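Local coordinates for UDP-N-acetylglucosamine 4,6-dehydratase (Vibrio fischeri, PDB 3PVZ), which binds NAD in a Rossmann-type domain and is probably a lyase that dehydrates UDP-N-acetylglucosamine at its 4,6 positions, at residues 66-77 with 92-100; 278-288 with 301-311. One frame throughout, in Å; residues are numbered along the deposited sequence. Where two conformers were deposited one is given.

Interaction 1. Residues 66-77 with 92-100. With NAD (nicotinamide-adenine-dinucleotide), chain E.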
loop_
_atom_site.group_PDB
_atom_site.type_symbol
_atom_site.label_atom_id
_atom_site.label_comp_id
_atom_site.label_asym_id
_atom_site.label_seq_id
_atom_site.Cartn_x
_atom_site.Cartn_y
_atom_site.Cartn_z
ATOM N N VAL A 66 10.651 -7.384 1.132
ATOM C CA VAL A 66 10.530 -5.982 1.574
ATOM C C VAL A 66 9.346 -5.265 0.939
ATOM O O VAL A 66 9.176 -5.290 -0.255
ATOM C CB VAL A 66 11.782 -5.240 1.201
ATOM C CG1 VAL A 66 11.709 -3.701 1.648
ATOM C CG2 VAL A 66 13.004 -5.908 1.860
ATOM N N ASP A 67 8.502 -4.604 1.732
ATOM C CA ASP A 67 7.328 -3.933 1.186
ATOM C C ASP A 67 6.815 -2.990 2.235
ATOM O O ASP A 67 6.974 -3.237 3.423
ATOM C CB ASP A 67 6.229 -4.966 0.867
ATOM C CG ASP A 67 5.176 -4.433 -0.049
ATOM O OD1 ASP A 67 4.346 -3.564 0.373
ATOM O OD2 ASP A 67 5.135 -4.956 -1.184
ATOM N N ILE A 68 6.190 -1.912 1.810
ATOM C CA ILE A 68 5.721 -0.946 2.773
ATOM C C ILE A 68 4.491 -1.437 3.473
ATOM O O ILE A 68 4.246 -0.997 4.574
ATOM C CB ILE A 68 5.440 0.461 2.192
ATOM C CG1 ILE A 68 4.628 0.376 0.914
ATOM C CG2 ILE A 68 6.703 1.184 1.906
ATOM C CD1 ILE A 68 4.200 1.714 0.403
ATOM N N SER A 69 3.746 -2.376 2.893
ATOM C CA SER A 69 2.521 -2.836 3.532
ATOM C C SER A 69 2.809 -3.908 4.596
ATOM O O SER A 69 3.048 -5.048 4.256
ATOM C CB SER A 69 1.516 -3.363 2.476
ATOM O OG SER A 69 0.431 -4.012 3.120
ATOM N N GLU A 70 2.742 -3.546 5.886
ATOM C CA GLU A 70 2.895 -4.547 6.971
ATOM C C GLU A 70 1.717 -5.463 7.004
ATOM O O GLU A 70 1.891 -6.672 7.297
ATOM C CB GLU A 70 3.123 -3.940 8.369
ATOM C CG GLU A 70 2.237 -2.780 8.748
ATOM C CD GLU A 70 2.190 -2.488 10.240
ATOM O OE1 GLU A 70 3.053 -2.953 11.027
ATOM O OE2 GLU A 70 1.259 -1.751 10.663
ATOM N N ASN A 71 0.525 -4.920 6.722
ATOM C CA ASN A 71 -0.699 -5.766 6.639
ATOM C C ASN A 71 -0.647 -6.850 5.581
ATOM O O ASN A 71 -0.947 -7.971 5.876
ATOM C CB ASN A 71 -1.984 -4.940 6.486
ATOM C CG ASN A 71 -2.230 -4.019 7.675
ATOM O OD1 ASN A 71 -1.776 -4.295 8.771
ATOM N ND2 ASN A 71 -2.926 -2.895 7.444
ATOM N N ASN A 72 -0.283 -6.532 4.350
ATOM C CA ASN A 72 -0.185 -7.567 3.307
ATOM C C ASN A 72 0.987 -8.520 3.523
ATOM O O ASN A 72 0.930 -9.711 3.191
ATOM C CB ASN A 72 -0.162 -6.900 1.916
ATOM C CG ASN A 72 -1.468 -6.213 1.629
ATOM O OD1 ASN A 72 -2.482 -6.624 2.167
ATOM N ND2 ASN A 72 -1.456 -5.156 0.856
HETATM N N MSE A 73 2.037 -8.028 4.155
HETATM C CA MSE A 73 3.095 -8.955 4.572
HETATM C C MSE A 73 2.603 -10.044 5.566
HETATM O O MSE A 73 2.944 -11.234 5.454
HETATM C CB MSE A 73 4.265 -8.175 5.165
HETATM C CG MSE A 73 5.453 -9.005 5.274
HETATM SE SE MSE A 73 6.344 -9.075 3.570
HETATM C CE MSE A 73 7.228 -7.351 3.751
ATOM N N VAL A 74 1.792 -9.651 6.539
ATOM C CA VAL A 74 1.227 -10.628 7.453
ATOM C C VAL A 74 0.435 -11.663 6.672
ATOM O O VAL A 74 0.569 -12.874 6.913
ATOM C CB VAL A 74 0.338 -9.958 8.584
ATOM C CG1 VAL A 74 -0.421 -11.015 9.360
ATOM C CG2 VAL A 74 1.181 -9.141 9.526
ATOM N N GLU A 75 -0.359 -11.219 5.707
ATOM C CA GLU A 75 -1.048 -12.157 4.850
ATOM C C GLU A 75 -0.108 -13.101 4.032
ATOM O O GLU A 75 -0.369 -14.314 3.893
ATOM C CB GLU A 75 -1.999 -11.365 3.929
ATOM C CG GLU A 75 -2.659 -12.151 2.865
ATOM C CD GLU A 75 -3.526 -13.296 3.399
ATOM O OE1 GLU A 75 -3.774 -13.346 4.630
ATOM O OE2 GLU A 75 -3.949 -14.142 2.568
ATOM N N LEU A 76 0.994 -12.568 3.521
ATOM C CA LEU A 76 1.931 -13.373 2.755
ATOM C C LEU A 76 2.517 -14.470 3.622
ATOM O O LEU A 76 2.632 -15.637 3.204
ATOM C CB LEU A 76 3.079 -12.467 2.240
ATOM C CG LEU A 76 4.266 -13.211 1.635
ATOM C CD1 LEU A 76 3.792 -14.088 0.496
ATOM C CD2 LEU A 76 5.416 -12.260 1.169
ATOM N N VAL A 77 2.953 -14.097 4.807
ATOM C CA VAL A 77 3.502 -15.099 5.738
ATOM C C VAL A 77 2.437 -16.162 6.145
ATOM O O VAL A 77 2.721 -17.346 6.093
ATOM C CB VAL A 77 4.071 -14.444 6.976
ATOM C CG1 VAL A 77 4.744 -15.473 7.876
ATOM C CG2 VAL A 77 5.052 -13.350 6.594
ATOM N N GLN A 92 13.041 -13.931 5.911
ATOM C CA GLN A 92 12.666 -12.773 6.734
ATOM C C GLN A 92 11.950 -11.721 5.901
ATOM O O GLN A 92 12.259 -11.509 4.730
ATOM C CB GLN A 92 13.875 -12.142 7.397
ATOM C CG GLN A 92 14.741 -13.040 8.289
ATOM C CD GLN A 92 15.811 -12.222 9.019
ATOM O OE1 GLN A 92 15.460 -11.396 9.871
ATOM N NE2 GLN A 92 17.120 -12.374 8.608
ATOM N N THR A 93 11.065 -10.993 6.574
ATOM C CA THR A 93 10.292 -9.957 5.971
ATOM C C THR A 93 10.557 -8.630 6.706
ATOM O O THR A 93 10.796 -8.600 7.885
ATOM C CB THR A 93 8.796 -10.332 6.030
ATOM O OG1 THR A 93 8.394 -10.289 7.395
ATOM C CG2 THR A 93 8.577 -11.752 5.485
ATOM N N PHE A 94 10.458 -7.518 5.986
ATOM C CA PHE A 94 10.858 -6.202 6.450
ATOM C C PHE A 94 9.891 -5.235 5.819
ATOM O O PHE A 94 9.865 -5.079 4.588
ATOM C CB PHE A 94 12.313 -5.838 5.925
ATOM C CG PHE A 94 13.409 -6.783 6.417
ATOM C CD1 PHE A 94 14.029 -6.573 7.626
ATOM C CD2 PHE A 94 13.754 -7.914 5.688
ATOM C CE1 PHE A 94 14.975 -7.460 8.116
ATOM C CE2 PHE A 94 14.707 -8.792 6.122
ATOM C CZ PHE A 94 15.344 -8.574 7.350
ATOM N N ALA A 95 9.136 -4.522 6.645
ATOM C CA ALA A 95 8.115 -3.595 6.148
ATOM C C ALA A 95 8.739 -2.231 5.919
ATOM O O ALA A 95 8.448 -1.284 6.642
ATOM C CB ALA A 95 6.935 -3.488 7.165
ATOM N N LEU A 96 9.590 -2.138 4.912
ATOM C CA LEU A 96 10.382 -0.951 4.664
ATOM C C LEU A 96 9.979 -0.327 3.307
ATOM O O LEU A 96 9.494 -1.014 2.397
ATOM C CB LEU A 96 11.845 -1.339 4.635
ATOM C CG LEU A 96 12.557 -1.935 5.855
ATOM C CD1 LEU A 96 14.065 -2.277 5.495
ATOM C CD2 LEU A 96 12.454 -0.995 6.984
ATOM N N ASP A 97 10.092 0.983 3.241
ATOM C CA ASP A 97 9.957 1.737 2.054
ATOM C C ASP A 97 11.354 1.818 1.418
ATOM O O ASP A 97 12.317 2.264 2.050
ATOM C CB ASP A 97 9.502 3.131 2.432
ATOM C CG ASP A 97 9.231 4.019 1.216
ATOM O OD1 ASP A 97 10.056 4.039 0.248
ATOM O OD2 ASP A 97 8.181 4.713 1.241
ATOM N N ILE A 98 11.449 1.437 0.165
ATOM C CA ILE A 98 12.740 1.298 -0.516
ATOM C C ILE A 98 13.465 2.670 -0.659
ATOM O O ILE A 98 14.706 2.721 -0.772
ATOM C CB ILE A 98 12.492 0.677 -1.875
ATOM C CG1 ILE A 98 12.038 -0.771 -1.714
ATOM C CG2 ILE A 98 13.725 0.734 -2.790
ATOM C CD1 ILE A 98 11.359 -1.298 -3.009
ATOM N N GLY A 99 12.702 3.760 -0.680
ATOM C CA GLY A 99 13.265 5.109 -0.739
ATOM C C GLY A 99 13.871 5.655 0.554
ATOM O O GLY A 99 14.354 6.766 0.574
ATOM N N SER A 100 13.886 4.896 1.631
ATOM C CA SER A 100 14.172 5.462 2.932
ATOM C C SER A 100 15.580 5.178 3.461
ATOM O O SER A 100 16.266 4.250 3.019
ATOM C CB SER A 100 13.156 4.913 3.967
ATOM O OG SER A 100 13.332 3.523 4.138
HETATM P PA NAD E . 0.753 -4.159 -6.547
HETATM O O1A NAD E . 0.104 -2.844 -6.259
HETATM O O2A NAD E . -0.090 -5.277 -6.014
HETATM O O5B NAD E . 2.051 -4.375 -5.655
HETATM C C5B NAD E . 3.047 -3.331 -5.728
HETATM C C4B NAD E . 3.800 -3.489 -4.403
HETATM O O4B NAD E . 4.863 -2.567 -4.275
HETATM C C3B NAD E . 2.829 -3.253 -3.203
HETATM O O3B NAD E . 2.865 -4.332 -2.292
HETATM C C2B NAD E . 3.371 -1.941 -2.587
HETATM O O2B NAD E . 3.078 -1.774 -1.205
HETATM C C1B NAD E . 4.864 -2.131 -2.941
HETATM N N9A NAD E . 5.575 -0.863 -2.890
HETATM C C8A NAD E . 5.267 0.268 -3.542
HETATM N N7A NAD E . 6.076 1.225 -3.225
HETATM C C5A NAD E . 7.019 0.687 -2.393
HETATM C C6A NAD E . 8.126 1.193 -1.718
HETATM N N6A NAD E . 8.463 2.503 -1.955
HETATM N N1A NAD E . 8.842 0.405 -0.923
HETATM C C2A NAD E . 8.495 -0.863 -0.730
HETATM N N3A NAD E . 7.444 -1.369 -1.326
HETATM C C4A NAD E . 6.702 -0.641 -2.149
HETATM O O3 NAD E . 1.068 -4.252 -8.122
HETATM P PN NAD E . 1.189 -5.718 -8.822
HETATM O O1N NAD E . -0.139 -6.100 -9.454
HETATM O O2N NAD E . 1.776 -6.835 -8.062
HETATM O O5D NAD E . 2.074 -5.285 -10.148
HETATM C C5D NAD E . 3.454 -5.167 -9.836
HETATM C C4D NAD E . 4.213 -4.718 -11.090
HETATM O O4D NAD E . 3.737 -5.457 -12.259
HETATM C C3D NAD E . 3.908 -3.232 -11.386
HETATM O O3D NAD E . 4.984 -2.565 -12.083
HETATM C C2D NAD E . 2.741 -3.318 -12.395
HETATM O O2D NAD E . 2.640 -2.149 -13.221
HETATM C C1D NAD E . 3.156 -4.534 -13.222
HETATM N N1N NAD E . 2.026 -5.130 -13.951
HETATM C C2N NAD E . 0.992 -5.607 -13.246
HETATM C C3N NAD E . -0.086 -6.191 -13.877
HETATM C C7N NAD E . -1.245 -6.695 -13.120
HETATM O O7N NAD E . -2.187 -7.123 -13.783
HETATM N N7N NAD E . -1.311 -6.667 -11.780
HETATM C C4N NAD E . -0.094 -6.285 -15.290
HETATM C C5N NAD E . 1.001 -5.796 -15.982
HETATM C C6N NAD E . 2.057 -5.206 -15.285
#
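Backbone pairing joins V66 to F94 as parallel neighbours, their CA atoms 4.9 Å apart, and D67 N continues it with a hydrogen bond to F94 O (N-H...O 153°). The contact joins the C-terminal ends of strands 62-66 and 90-94 of a beta-alpha-beta unit, the edge of the sheet where a Rossmann fold binds its dinucleotide.

Among the apolar contacts, M73, a selenomethionine, packs from helix 70-83 onto T93 and F94: bent at chi2 and chi3 (82° and 80°), its chain brings SE to 3.7 Å from T93 CB and CE to F94 O. V66 CG1 meets L96 CB on the face covered by helix 101-109. Separately, I68 CG2 lies alongside D97, 3.4 Å from its CB.

Polar contacts hold the adenosine half of NAD. D67 grips the ribose with both oxygens: OD1 takes O2B at 2.7 Å and OD2 takes O3B at 2.6 Å. The OD1 lone pair facing away from OD2 accepts from S69 N, an Asx turn that fixes the carboxylate's rotation, and A44 N adds a bond to OD2. At the adenine, I98 N donates to N1A at 3.0 Å. N6A gives D97 OD1 a weak bond. Accepting both ribose hydroxyls, D67 probably disfavours a 2'-phosphate, consistent with the bound NAD.

Interaction 2. Residues 278-288 with 301-311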
loop_
_atom_site.group_PDB
_atom_site.type_symbol
_atom_site.label_atom_id
_atom_site.label_comp_id
_atom_site.label_asym_id
_atom_site.label_seq_id
_atom_site.Cartn_x
_atom_site.Cartn_y
_atom_site.Cartn_z
ATOM N N LEU A 278 -20.128 -14.342 -10.476
ATOM C CA LEU A 278 -21.397 -14.370 -9.737
ATOM C C LEU A 278 -22.063 -15.740 -9.794
ATOM O O LEU A 278 -22.597 -16.188 -8.809
ATOM C CB LEU A 278 -22.357 -13.317 -10.275
ATOM C CG LEU A 278 -21.965 -11.882 -9.966
ATOM C CD1 LEU A 278 -22.821 -10.881 -10.734
ATOM C CD2 LEU A 278 -22.063 -11.645 -8.483
ATOM N N LYS A 279 -22.015 -16.418 -10.936
ATOM C CA LYS A 279 -22.606 -17.763 -11.044
ATOM C C LYS A 279 -21.830 -18.768 -10.210
ATOM O O LYS A 279 -22.420 -19.639 -9.582
ATOM C CB LYS A 279 -22.651 -18.237 -12.490
ATOM C CG LYS A 279 -23.492 -17.346 -13.373
ATOM C CD LYS A 279 -24.047 -18.123 -14.547
ATOM C CE LYS A 279 -24.821 -17.237 -15.505
ATOM N NZ LYS A 279 -24.893 -17.920 -16.816
ATOM N N GLN A 280 -20.505 -18.637 -10.199
ATOM C CA GLN A 280 -19.664 -19.508 -9.373
ATOM C C GLN A 280 -19.960 -19.275 -7.872
ATOM O O GLN A 280 -19.807 -20.180 -7.070
ATOM C CB GLN A 280 -18.166 -19.336 -9.716
ATOM C CG GLN A 280 -17.409 -20.662 -9.949
ATOM C CD GLN A 280 -16.022 -20.490 -10.608
ATOM O OE1 GLN A 280 -15.843 -20.778 -11.803
ATOM N NE2 GLN A 280 -15.038 -20.037 -9.823
ATOM N N LEU A 281 -20.398 -18.061 -7.516
ATOM C CA LEU A 281 -20.840 -17.708 -6.149
ATOM C C LEU A 281 -22.320 -18.053 -5.882
ATOM O O LEU A 281 -22.813 -17.883 -4.769
ATOM C CB LEU A 281 -20.620 -16.196 -5.894
ATOM C CG LEU A 281 -19.317 -15.685 -5.246
ATOM C CD1 LEU A 281 -18.181 -16.685 -5.381
ATOM C CD2 LEU A 281 -18.909 -14.320 -5.805
ATOM N N GLY A 282 -23.036 -18.507 -6.904
ATOM C CA GLY A 282 -24.437 -18.897 -6.756
ATOM C C GLY A 282 -25.415 -17.755 -6.946
ATOM O O GLY A 282 -26.557 -17.834 -6.488
ATOM N N TYR A 283 -24.987 -16.704 -7.642
ATOM C CA TYR A 283 -25.847 -15.550 -7.902
ATOM C C TYR A 283 -26.154 -15.395 -9.404
ATOM O O TYR A 283 -25.339 -15.734 -10.264
ATOM C CB TYR A 283 -25.192 -14.265 -7.383
ATOM C CG TYR A 283 -25.066 -14.128 -5.871
ATOM C CD1 TYR A 283 -26.194 -14.070 -5.050
ATOM C CD2 TYR A 283 -23.819 -13.986 -5.271
ATOM C CE1 TYR A 283 -26.074 -13.919 -3.659
ATOM C CE2 TYR A 283 -23.686 -13.837 -3.892
ATOM C CZ TYR A 283 -24.818 -13.799 -3.090
ATOM O OH TYR A 283 -24.670 -13.629 -1.728
ATOM N N GLU A 284 -27.345 -14.891 -9.708
ATOM C CA GLU A 284 -27.701 -14.563 -11.084
ATOM C C GLU A 284 -27.629 -13.048 -11.250
ATOM O O GLU A 284 -28.153 -12.304 -10.416
ATOM C CB GLU A 284 -29.082 -15.112 -11.479
ATOM C CG GLU A 284 -29.080 -16.574 -12.010
ATOM C CD GLU A 284 -28.333 -16.762 -13.342
ATOM O OE1 GLU A 284 -27.449 -17.647 -13.406
ATOM O OE2 GLU A 284 -28.631 -16.044 -14.327
ATOM N N PRO A 285 -26.935 -12.586 -12.303
ATOM C CA PRO A 285 -26.792 -11.157 -12.536
ATOM C C PRO A 285 -28.127 -10.483 -12.857
ATOM O O PRO A 285 -28.898 -11.018 -13.636
ATOM C CB PRO A 285 -25.877 -11.096 -13.760
ATOM C CG PRO A 285 -25.207 -12.383 -13.803
ATOM C CD PRO A 285 -26.128 -13.375 -13.244
ATOM N N HIS A 286 -28.390 -9.331 -12.248
ATOM C CA HIS A 286 -29.514 -8.501 -12.637
ATOM C C HIS A 286 -28.946 -7.284 -13.330
ATOM O O HIS A 286 -28.247 -6.491 -12.706
ATOM C CB HIS A 286 -30.339 -8.061 -11.423
ATOM C CG HIS A 286 -31.592 -7.315 -11.783
ATOM N ND1 HIS A 286 -32.814 -7.939 -11.951
ATOM C CD2 HIS A 286 -31.811 -5.999 -12.021
ATOM C CE1 HIS A 286 -33.726 -7.041 -12.275
ATOM N NE2 HIS A 286 -33.147 -5.856 -12.321
ATOM N N LEU A 287 -29.237 -7.138 -14.617
ATOM C CA LEU A 287 -28.768 -5.983 -15.379
ATOM C C LEU A 287 -29.561 -4.735 -15.000
ATOM O O LEU A 287 -30.760 -4.646 -15.250
ATOM C CB LEU A 287 -28.856 -6.247 -16.886
ATOM C CG LEU A 287 -27.567 -6.737 -17.569
ATOM C CD1 LEU A 287 -27.827 -7.950 -18.472
ATOM C CD2 LEU A 287 -26.903 -5.594 -18.357
ATOM N N CYS A 288 -28.889 -3.782 -14.366
ATOM C CA CYS A 288 -29.486 -2.496 -14.047
ATOM C C CYS A 288 -29.030 -1.502 -15.079
ATOM O O CYS A 288 -28.006 -1.690 -15.729
ATOM C CB CYS A 288 -29.033 -2.000 -12.678
ATOM S SG CYS A 288 -29.268 -3.174 -11.352
ATOM N N LEU A 301 -31.802 -7.658 -3.262
ATOM C CA LEU A 301 -31.649 -8.694 -4.312
ATOM C C LEU A 301 -30.760 -9.895 -3.956
ATOM O O LEU A 301 -31.099 -11.023 -4.314
ATOM C CB LEU A 301 -31.202 -8.083 -5.655
ATOM C CG LEU A 301 -32.284 -7.552 -6.617
ATOM C CD1 LEU A 301 -31.679 -6.963 -7.887
ATOM C CD2 LEU A 301 -33.294 -8.635 -7.006
ATOM N N PRO A 302 -29.620 -9.663 -3.279
ATOM C CA PRO A 302 -28.738 -10.742 -2.825
ATOM C C PRO A 302 -29.377 -11.797 -1.930
ATOM O O PRO A 302 -28.926 -12.946 -1.932
ATOM C CB PRO A 302 -27.667 -9.995 -2.044
ATOM C CG PRO A 302 -27.592 -8.691 -2.712
ATOM C CD PRO A 302 -28.992 -8.346 -3.074
ATOM N N ALA A 303 -30.379 -11.399 -1.145
ATOM C CA ALA A 303 -31.229 -12.345 -0.403
ATOM C C ALA A 303 -31.877 -13.376 -1.339
ATOM O O ALA A 303 -31.756 -14.586 -1.121
ATOM C CB ALA A 303 -32.319 -11.590 0.375
ATOM N N GLN A 304 -32.552 -12.873 -2.376
ATOM C CA GLN A 304 -33.192 -13.693 -3.431
ATOM C C GLN A 304 -32.194 -14.179 -4.509
ATOM O O GLN A 304 -32.566 -14.359 -5.672
ATOM C CB GLN A 304 -34.314 -12.881 -4.102
ATOM C CG GLN A 304 -35.493 -12.539 -3.161
ATOM C CD GLN A 304 -36.042 -11.126 -3.357
ATOM O OE1 GLN A 304 -36.508 -10.765 -4.440
ATOM N NE2 GLN A 304 -35.996 -10.327 -2.292
ATOM N N GLY A 305 -30.931 -14.369 -4.123
ATOM C CA GLY A 305 -29.884 -14.902 -5.028
ATOM C C GLY A 305 -29.703 -14.253 -6.400
ATOM O O GLY A 305 -29.348 -14.935 -7.350
ATOM N N LYS A 306 -29.965 -12.948 -6.501
ATOM C CA LYS A 306 -29.626 -12.125 -7.670
ATOM C C LYS A 306 -28.606 -11.051 -7.211
ATOM O O LYS A 306 -28.595 -10.672 -6.022
ATOM C CB LYS A 306 -30.874 -11.447 -8.241
ATOM C CG LYS A 306 -31.745 -12.300 -9.195
ATOM C CD LYS A 306 -32.965 -11.490 -9.708
ATOM C CE LYS A 306 -33.390 -11.834 -11.161
ATOM N NZ LYS A 306 -32.396 -11.420 -12.235
ATOM N N TRP A 307 -27.736 -10.593 -8.125
ATOM C CA TRP A 307 -26.791 -9.494 -7.825
ATOM C C TRP A 307 -26.934 -8.362 -8.842
ATOM O O TRP A 307 -26.910 -8.609 -10.035
ATOM C CB TRP A 307 -25.324 -9.968 -7.778
ATOM C CG TRP A 307 -24.521 -9.086 -6.840
ATOM C CD1 TRP A 307 -23.950 -7.884 -7.139
ATOM C CD2 TRP A 307 -24.303 -9.292 -5.442
ATOM N NE1 TRP A 307 -23.382 -7.335 -6.026
ATOM C CE2 TRP A 307 -23.577 -8.181 -4.964
ATOM C CE3 TRP A 307 -24.636 -10.314 -4.549
ATOM C CZ2 TRP A 307 -23.163 -8.065 -3.626
ATOM C CZ3 TRP A 307 -24.219 -10.199 -3.206
ATOM C CH2 TRP A 307 -23.484 -9.080 -2.765
ATOM N N PRO A 308 -27.100 -7.117 -8.384
ATOM C CA PRO A 308 -27.254 -6.046 -9.353
ATOM C C PRO A 308 -25.956 -5.752 -10.070
ATOM O O PRO A 308 -24.920 -5.622 -9.432
ATOM C CB PRO A 308 -27.643 -4.851 -8.497
ATOM C CG PRO A 308 -27.081 -5.144 -7.183
ATOM C CD PRO A 308 -27.216 -6.620 -7.010
ATOM N N CYS A 309 -26.032 -5.639 -11.380
ATOM C CA CYS A 309 -24.884 -5.379 -12.195
ATOM C C CYS A 309 -25.117 -4.186 -13.083
ATOM O O CYS A 309 -26.217 -3.940 -13.588
ATOM C CB CYS A 309 -24.552 -6.582 -13.066
ATOM S SG CYS A 309 -24.043 -8.027 -12.150
ATOM N N LEU A 310 -24.035 -3.457 -13.290
ATOM C CA LEU A 310 -24.048 -2.288 -14.116
ATOM C C LEU A 310 -22.924 -2.407 -15.103
ATOM O O LEU A 310 -21.764 -2.116 -14.807
ATOM C CB LEU A 310 -23.900 -1.061 -13.245
ATOM C CG LEU A 310 -24.306 0.217 -13.963
ATOM C CD1 LEU A 310 -25.233 1.101 -13.080
ATOM C CD2 LEU A 310 -23.041 0.949 -14.409
ATOM N N PHE A 311 -23.272 -2.876 -16.283
ATOM C CA PHE A 311 -22.281 -3.123 -17.302
ATOM C C PHE A 311 -22.222 -1.942 -18.249
ATOM O O PHE A 311 -23.147 -1.659 -18.966
ATOM C CB PHE A 311 -22.563 -4.443 -17.975
ATOM C CG PHE A 311 -22.486 -5.632 -17.036
ATOM C CD1 PHE A 311 -21.531 -5.689 -16.022
ATOM C CD2 PHE A 311 -23.347 -6.703 -17.174
ATOM C CE1 PHE A 311 -21.445 -6.798 -15.175
ATOM C CE2 PHE A 311 -23.265 -7.802 -16.332
ATOM C CZ PHE A 311 -22.311 -7.851 -15.341
#
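The Y283 ring turns one face to the rim of the W307 indole, an edge-to-face pair with planes at 61° and centroids 4.9 Å apart. W307 CE3 stands over the centre of the phenol ring, while G305 and the carbonyl O of P302, also from 301-311, border that ring's edge. The forked end of L278 wedges between W307 and C309: CD2 packs on W307 CB at 3.7 Å, near CG at the root of the indole, and CD1 touches C309 SG at 3.4 Å. P285 CB closes on that sulfur as well, from the same face of the sheet.

Strands 284-287 and 306-312 run parallel, joined by the crossover helix 291-300 in a beta-alpha-beta unit, and five backbone hydrogen bonds link them, from E284 N to G305 O through C288 N to C309 O (170°). Strand 224-227 flanks 306-312 on its other side.

On the other face of the sheet, with H286 and P308, L301 CD1 is a knob set over the imidazole of H286 in a CH-pi contact, 4.3 Å from the ring centroid. K306 NZ comes to the edge of that ring, 3.5 Å from H286 ND1, and C288 SG fits against P308 CB at 3.7 Å.

How the interactions relate
Both contacts close a parallel beta-alpha-beta unit, but in separate sheets, with centres about 36 Å apart and nearest atoms about 16 Å apart. Interaction 1 belongs to the large mixed sheet, where 90-94 is the outermost strand within the chain; almost all its touching residues are buried, with NAD bound to it and the second subunit packed against it. Interaction 2 lies about 31 Å from the chain centre in a three-stranded sheet, is only partly buried and meets no other chain of the assembly. Their chemistry follows: one strand bridge and carboxylates directed at a cofactor in interaction 1, against a longer ladder with aromatic, proline and sulfur contacts, away from the annotated sites, in interaction 2.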